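FAA hydrolase family protein (Pseudomonas aeruginosa, PDB 6J5Y) probably hydrolyses fumarylpyruvate to fumarate and pyruvate, as a metal-dependent enzyme of the FAH superfamily that here holds manganese and pyruvate. Local coordinates at residues 77-82 with 112-117; 117-122 with 130-135. One frame throughout, in Å; residues are numbered along the deposited sequence.

Contact 1 of 2, residues 77-82 with 112-117. With MN (manganese (II) ion), chain C; PYR (pyruvic acid), chain B.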
loop_
_atom_site.group_PDB
_atom_site.type_symbol
_atom_site.label_atom_id
_atom_site.label_comp_id
_atom_site.label_asym_id
_atom_site.label_seq_id
_atom_site.Cartn_x
_atom_site.Cartn_y
_atom_site.Cartn_z
ATOM N N GLY A 77 11.329 -14.051 -10.951
ATOM C CA GLY A 77 12.690 -14.060 -10.410
ATOM C C GLY A 77 13.007 -12.770 -9.674
ATOM O O GLY A 77 14.085 -12.704 -9.138
ATOM N N ASN A 78 12.108 -11.775 -9.632
ATOM C CA ASN A 78 12.455 -10.389 -9.217
ATOM C C ASN A 78 11.314 -9.835 -8.382
ATOM O O ASN A 78 10.467 -9.105 -8.951
ATOM C CB ASN A 78 12.729 -9.495 -10.425
ATOM C CG ASN A 78 13.388 -8.180 -10.086
ATOM O OD1 ASN A 78 13.721 -7.921 -8.939
ATOM N ND2 ASN A 78 13.588 -7.342 -11.092
ATOM N N TYR A 79 11.302 -10.195 -7.103
ATOM C CA TYR A 79 10.173 -9.975 -6.170
ATOM C C TYR A 79 10.563 -8.792 -5.286
ATOM O O TYR A 79 11.451 -8.972 -4.416
ATOM C CB TYR A 79 9.862 -11.284 -5.447
ATOM C CG TYR A 79 8.821 -11.248 -4.351
ATOM C CD1 TYR A 79 7.551 -10.744 -4.573
ATOM C CD2 TYR A 79 9.085 -11.795 -3.102
ATOM C CE1 TYR A 79 6.596 -10.732 -3.570
ATOM C CE2 TYR A 79 8.132 -11.821 -2.098
ATOM C CZ TYR A 79 6.873 -11.301 -2.343
ATOM O OH TYR A 79 5.934 -11.283 -1.353
ATOM N N HIS A 80 9.879 -7.652 -5.465
ATOM C CA HIS A 80 10.203 -6.355 -4.825
ATOM C C HIS A 80 9.294 -6.033 -3.641
ATOM O O HIS A 80 8.058 -6.211 -3.721
ATOM C CB HIS A 80 10.181 -5.203 -5.825
ATOM C CG HIS A 80 11.420 -5.131 -6.651
ATOM N ND1 HIS A 80 11.987 -3.922 -7.018
ATOM C CD2 HIS A 80 12.218 -6.098 -7.144
ATOM C CE1 HIS A 80 13.075 -4.150 -7.748
ATOM N NE2 HIS A 80 13.249 -5.475 -7.822
ATOM N N TYR A 81 9.923 -5.546 -2.573
ATOM C CA TYR A 81 9.255 -4.837 -1.457
ATOM C C TYR A 81 9.020 -3.397 -1.912
ATOM O O TYR A 81 9.787 -2.918 -2.780
ATOM C CB TYR A 81 10.109 -4.853 -0.189
ATOM C CG TYR A 81 11.468 -4.234 -0.378
ATOM C CD1 TYR A 81 11.638 -2.859 -0.342
ATOM C CD2 TYR A 81 12.569 -5.017 -0.663
ATOM C CE1 TYR A 81 12.875 -2.280 -0.568
ATOM C CE2 TYR A 81 13.823 -4.451 -0.845
ATOM C CZ TYR A 81 13.978 -3.080 -0.800
ATOM O OH TYR A 81 15.206 -2.515 -1.008
ATOM N N GLU A 82 7.969 -2.772 -1.375
ATOM C CA GLU A 82 7.699 -1.313 -1.479
ATOM C C GLU A 82 6.947 -0.859 -0.225
ATOM O O GLU A 82 5.742 -1.223 -0.135
ATOM C CB GLU A 82 6.790 -1.014 -2.675
ATOM C CG GLU A 82 7.342 -1.364 -4.046
ATOM C CD GLU A 82 6.504 -0.838 -5.205
ATOM O OE1 GLU A 82 5.449 -0.264 -4.951
ATOM O OE2 GLU A 82 6.887 -1.039 -6.363
ATOM N N LEU A 112 2.839 -2.815 2.516
ATOM C CA LEU A 112 3.831 -3.251 1.513
ATOM C C LEU A 112 3.100 -3.545 0.200
ATOM O O LEU A 112 2.178 -4.392 0.175
ATOM C CB LEU A 112 4.548 -4.500 2.018
ATOM C CG LEU A 112 5.707 -4.274 2.980
ATOM C CD1 LEU A 112 6.059 -5.571 3.687
ATOM C CD2 LEU A 112 6.918 -3.727 2.224
ATOM N N ASP A 113 3.519 -2.867 -0.858
ATOM C CA ASP A 113 3.026 -3.134 -2.219
ATOM C C ASP A 113 3.993 -4.147 -2.824
ATOM O O ASP A 113 4.892 -3.740 -3.613
ATOM C CB ASP A 113 2.848 -1.815 -2.976
ATOM C CG ASP A 113 2.482 -2.028 -4.429
ATOM O OD1 ASP A 113 2.077 -3.172 -4.767
ATOM O OD2 ASP A 113 2.618 -1.064 -5.219
ATOM N N MET A 114 3.822 -5.423 -2.478
ATOM C CA MET A 114 4.754 -6.484 -2.937
ATOM C C MET A 114 4.526 -6.664 -4.451
ATOM O O MET A 114 3.403 -6.427 -4.945
ATOM C CB MET A 114 4.571 -7.788 -2.150
ATOM C CG MET A 114 4.808 -7.616 -0.644
ATOM S SD MET A 114 6.465 -6.961 -0.261
ATOM C CE MET A 114 7.511 -8.167 -1.080
ATOM N N THR A 115 5.594 -6.872 -5.208
ATOM C CA THR A 115 5.573 -6.640 -6.676
ATOM C C THR A 115 6.366 -7.745 -7.379
ATOM O O THR A 115 7.482 -7.976 -6.953
ATOM C CB THR A 115 6.152 -5.255 -7.009
ATOM O OG1 THR A 115 5.322 -4.265 -6.392
ATOM C CG2 THR A 115 6.222 -4.981 -8.492
ATOM N N ARG A 116 5.799 -8.428 -8.389
ATOM C CA ARG A 116 6.600 -9.290 -9.297
ATOM C C ARG A 116 7.187 -8.331 -10.320
ATOM O O ARG A 116 6.512 -8.084 -11.303
ATOM C CB ARG A 116 5.753 -10.423 -9.879
ATOM C CG ARG A 116 5.179 -11.320 -8.788
ATOM C CD ARG A 116 4.559 -12.597 -9.278
ATOM N NE ARG A 116 3.259 -12.412 -9.897
ATOM C CZ ARG A 116 2.378 -13.383 -10.082
ATOM N NH1 ARG A 116 1.219 -13.115 -10.657
ATOM N NH2 ARG A 116 2.653 -14.615 -9.678
ATOM N N ARG A 117 8.328 -7.717 -10.010
ATOM C CA ARG A 117 8.885 -6.565 -10.797
ATOM C C ARG A 117 9.160 -6.964 -12.263
ATOM O O ARG A 117 8.870 -6.128 -13.167
ATOM C CB ARG A 117 10.139 -6.018 -10.109
ATOM C CG ARG A 117 10.773 -4.815 -10.796
ATOM C CD ARG A 117 9.969 -3.539 -10.640
ATOM N NE ARG A 117 9.967 -3.151 -9.240
ATOM C CZ ARG A 117 9.084 -2.352 -8.639
ATOM N NH1 ARG A 117 8.050 -1.838 -9.294
ATOM N NH2 ARG A 117 9.226 -2.094 -7.354
HETATM MN MN MN C . 3.594 0.858 -4.886
HETATM C C PYR B . 4.863 2.778 -6.743
HETATM O O PYR B . 4.562 2.649 -5.538
HETATM O OXT PYR B . 5.522 3.757 -7.163
HETATM C CA PYR B . 4.401 1.865 -7.561
HETATM O O3 PYR B . 3.669 0.988 -7.086
HETATM C CB PYR B . 4.659 1.814 -9.038
HETATM O O HOH W 1 1.652 1.815 -4.893
#
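Two carboxylates, Glu82 and Asp113, lie side by side with OE1 of Glu82 only 3.0 Å from OD2 of Asp113, and one manganese ion explains the approach: each of these oxygens binds it at 2.2 Å. The carboxylate planes are turned 78° apart, and the other oxygen of Asp113, OD1, is salt-bridged to Lys54. Glu84 adds a third protein carboxylate; the bidentate pyruvate and a water are also bound to the metal. The second oxygen of Glu82, OE2, accepts a 2.8 Å bond from NH2 of Arg117 through its anti lone pair, with carboxylate and guanidinium nearly coplanar, and a weak one from NH1. This salt bridge would hold the Glu82 carboxylate against rotation, making Arg117 a second-shell residue. Bends at chi2 and chi3 (72° and 66°) swing the guanidinium round to meet OE2 with its edge. Nearer the backbone, Arg117 CB makes a CH-pi contact over one face of the His80 ring, 3.8 Å from the centroid. Behind the site the backbones run antiparallel. His80 and Thr115 are joined both ways, His80 N to Thr115 O at 2.8 Å and Thr115 N to His80 O at 3.0 Å, while Tyr79 and Arg116 are a non-hydrogen-bonded pair. Met114 CE makes a CH-pi contact over the Tyr79 ring, 3.4 Å from CZ; the sulfur sits farther off and oblique in this Met-aromatic contact. Carboxylates from adjacent antiparallel strands converging on one divalent ion, with pyruvate chelated beside them, are characteristic of the FAH-fold active site.

Contact 2 of 2, residues 117-122 with 130-135. With PYR (pyruvic acid), chain B.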
loop_
_atom_site.group_PDB
_atom_site.type_symbol
_atom_site.label_atom_id
_atom_site.label_comp_id
_atom_site.label_asym_id
_atom_site.label_seq_id
_atom_site.Cartn_x
_atom_site.Cartn_y
_atom_site.Cartn_z
ATOM N N ARG A 117 8.328 -7.717 -10.010
ATOM C CA ARG A 117 8.885 -6.565 -10.797
ATOM C C ARG A 117 9.160 -6.964 -12.263
ATOM O O ARG A 117 8.870 -6.128 -13.167
ATOM C CB ARG A 117 10.139 -6.018 -10.109
ATOM C CG ARG A 117 10.773 -4.815 -10.796
ATOM C CD ARG A 117 9.969 -3.539 -10.640
ATOM N NE ARG A 117 9.967 -3.151 -9.240
ATOM C CZ ARG A 117 9.084 -2.352 -8.639
ATOM N NH1 ARG A 117 8.050 -1.838 -9.294
ATOM N NH2 ARG A 117 9.226 -2.094 -7.354
ATOM N N ASP A 118 9.719 -8.148 -12.508
ATOM C CA ASP A 118 9.977 -8.692 -13.879
ATOM C C ASP A 118 8.677 -8.662 -14.694
ATOM O O ASP A 118 8.681 -8.046 -15.808
ATOM C CB ASP A 118 10.655 -10.073 -13.879
ATOM C CG ASP A 118 10.081 -11.121 -12.926
ATOM O OD1 ASP A 118 9.016 -10.877 -12.323
ATOM O OD2 ASP A 118 10.723 -12.181 -12.776
ATOM N N LEU A 119 7.592 -9.209 -14.141
ATOM C CA LEU A 119 6.253 -9.211 -14.799
ATOM C C LEU A 119 5.745 -7.776 -14.989
ATOM O O LEU A 119 5.288 -7.452 -16.107
ATOM C CB LEU A 119 5.259 -10.049 -13.984
ATOM C CG LEU A 119 5.588 -11.535 -13.838
ATOM C CD1 LEU A 119 4.417 -12.284 -13.208
ATOM C CD2 LEU A 119 5.970 -12.165 -15.180
ATOM N N GLN A 120 5.782 -6.949 -13.943
ATOM C CA GLN A 120 5.278 -5.560 -14.028
ATOM C C GLN A 120 6.017 -4.815 -15.150
ATOM O O GLN A 120 5.374 -4.081 -15.944
ATOM C CB GLN A 120 5.434 -4.870 -12.668
ATOM C CG GLN A 120 5.029 -3.397 -12.699
ATOM C CD GLN A 120 6.220 -2.483 -12.852
ATOM O OE1 GLN A 120 7.250 -2.677 -12.211
ATOM N NE2 GLN A 120 6.101 -1.488 -13.715
ATOM N N MET A 121 7.331 -4.968 -15.208
ATOM C CA MET A 121 8.178 -4.221 -16.176
ATOM C C MET A 121 7.929 -4.769 -17.579
ATOM O O MET A 121 7.859 -3.956 -18.502
ATOM C CB MET A 121 9.659 -4.290 -15.795
ATOM C CG MET A 121 9.979 -3.413 -14.597
ATOM S SD MET A 121 11.738 -3.457 -14.119
ATOM C CE MET A 121 12.434 -2.574 -15.516
ATOM N N ARG A 122 7.719 -6.076 -17.736
ATOM C CA ARG A 122 7.342 -6.683 -19.049
ATOM C C ARG A 122 5.997 -6.101 -19.544
ATOM O O ARG A 122 5.899 -5.711 -20.733
ATOM C CB ARG A 122 7.338 -8.205 -18.938
ATOM C CG ARG A 122 7.125 -8.934 -20.258
ATOM C CD ARG A 122 7.494 -10.401 -20.158
ATOM N NE ARG A 122 6.356 -11.213 -19.740
ATOM C CZ ARG A 122 6.427 -12.457 -19.259
ATOM N NH1 ARG A 122 7.604 -13.048 -19.101
ATOM N NH2 ARG A 122 5.317 -13.101 -18.925
ATOM N N TRP A 130 -1.150 -4.293 -15.765
ATOM C CA TRP A 130 -0.065 -4.663 -14.828
ATOM C C TRP A 130 -0.484 -5.763 -13.858
ATOM O O TRP A 130 0.347 -6.098 -13.017
ATOM C CB TRP A 130 0.357 -3.433 -14.040
ATOM C CG TRP A 130 1.154 -2.440 -14.812
ATOM C CD1 TRP A 130 1.227 -2.263 -16.162
ATOM C CD2 TRP A 130 1.947 -1.403 -14.222
ATOM N NE1 TRP A 130 2.051 -1.203 -16.458
ATOM C CE2 TRP A 130 2.490 -0.647 -15.285
ATOM C CE3 TRP A 130 2.208 -1.025 -12.901
ATOM C CZ2 TRP A 130 3.314 0.445 -15.053
ATOM C CZ3 TRP A 130 3.048 0.041 -12.677
ATOM C CH2 TRP A 130 3.588 0.759 -13.746
ATOM N N GLU A 131 -1.693 -6.317 -13.967
ATOM C CA GLU A 131 -2.272 -7.160 -12.883
ATOM C C GLU A 131 -1.341 -8.334 -12.516
ATOM O O GLU A 131 -1.224 -8.602 -11.305
ATOM C CB GLU A 131 -3.673 -7.618 -13.262
ATOM C CG GLU A 131 -4.740 -6.592 -12.938
ATOM C CD GLU A 131 -5.025 -5.547 -13.997
ATOM O OE1 GLU A 131 -4.152 -5.322 -14.888
ATOM O OE2 GLU A 131 -6.134 -4.966 -13.923
ATOM N N ILE A 132 -0.709 -9.025 -13.475
ATOM C CA ILE A 132 0.179 -10.190 -13.156
ATOM C C ILE A 132 1.363 -9.729 -12.278
ATOM O O ILE A 132 1.841 -10.550 -11.475
ATOM C CB ILE A 132 0.637 -10.967 -14.410
ATOM C CG1 ILE A 132 1.370 -10.079 -15.414
ATOM C CG2 ILE A 132 -0.544 -11.674 -15.069
ATOM C CD1 ILE A 132 2.066 -10.842 -16.497
ATOM N N GLY A 133 1.827 -8.485 -12.423
ATOM C CA GLY A 133 2.908 -7.890 -11.608
ATOM C C GLY A 133 2.449 -7.315 -10.262
ATOM O O GLY A 133 3.280 -7.285 -9.328
ATOM N N LYS A 134 1.211 -6.814 -10.158
ATOM C CA LYS A 134 0.753 -5.997 -8.997
ATOM C C LYS A 134 -0.441 -6.615 -8.269
ATOM O O LYS A 134 -0.618 -6.313 -7.067
ATOM C CB LYS A 134 0.382 -4.582 -9.456
ATOM C CG LYS A 134 1.565 -3.694 -9.796
ATOM C CD LYS A 134 2.403 -3.447 -8.577
ATOM C CE LYS A 134 3.376 -2.299 -8.695
ATOM N NZ LYS A 134 3.936 -1.988 -7.365
ATOM N N ALA A 135 -1.259 -7.429 -8.921
ATOM C CA ALA A 135 -2.582 -7.759 -8.361
ATOM C C ALA A 135 -2.630 -9.238 -7.989
ATOM O O ALA A 135 -3.689 -9.846 -8.129
ATOM C CB ALA A 135 -3.654 -7.359 -9.349
HETATM C C PYR B . 4.863 2.778 -6.743
HETATM O O PYR B . 4.562 2.649 -5.538
HETATM O OXT PYR B . 5.522 3.757 -7.163
HETATM C CA PYR B . 4.401 1.865 -7.561
HETATM O O3 PYR B . 3.669 0.988 -7.086
HETATM C CB PYR B . 4.659 1.814 -9.038
#
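The pyruvate pocket of this FAH-family domain is bordered by a compact helix-helix packing in which Gln120 and Gly133 meet at a CA-CA separation of 4.1 Å. Having no side chain, Gly133 lets its CA pack directly against the first helix, 3.8 Å from Gln120 N. Leu119 packs beside this point, its CB 4.0 Å from Gly133 CA and its CD1 reaching the carbonyl oxygen of Ile132, while CD1 of Ile132 lies against Leu119 CB. On the pocket side, Gln120 lies alongside Trp130. With CG anti to the backbone N (chi1 176°), the glutamine chain passes over one face of the indole: CG is 4.0 Å from the centroid of the six-membered ring, a CH-pi contact 25° off the normal, and NE2 is 3.4 Å from Trp130 CH2. The amide is tilted 50° to the ring, so this is not a parallel stack. Its other end is held within the first helix, where Arg117 NH1 donates a nearly straight 3.1 Å bond to Gln120 OE1; the donor stands above the amide carbonyl plane, although OE1 lies in the guanidinium plane. Phe50 meets the Trp130 ring with its plane steeply inclined, and the methyl carbon CB of pyruvate lies at the indole edge. Lys134 emerges from the short helix 131-134, bends at chi2 and then extends into the pocket. Lys134 NZ also hydrogen-bonds Asp113 OD2 and Thr115 OG1, and it donates a 3.0 Å hydrogen bond to the keto oxygen O3 of pyruvate.

Contacts 1 and 2 have centres about 9 Å apart and share Arg117, at the start of the helix that follows strand 105-116. This arginine links their chemistry, since its guanidinium serves a metal ligand in the first and an amide in the second. A more direct bridge is the salt bridge from Lys134 NZ to Asp113 OD2, 2.7 Å long, so that NZ contacts both a manganese ligand and the pyruvate keto oxygen O3. Away from the metal, Asp118 OD2 probably hydrogen-bonds Gly77 N at 2.7 Å. Together, 77-82 with 112-117 supplies two metal ligands, and 117-122 with 130-135 contributes the lysine and an aromatic edge to the same pocket.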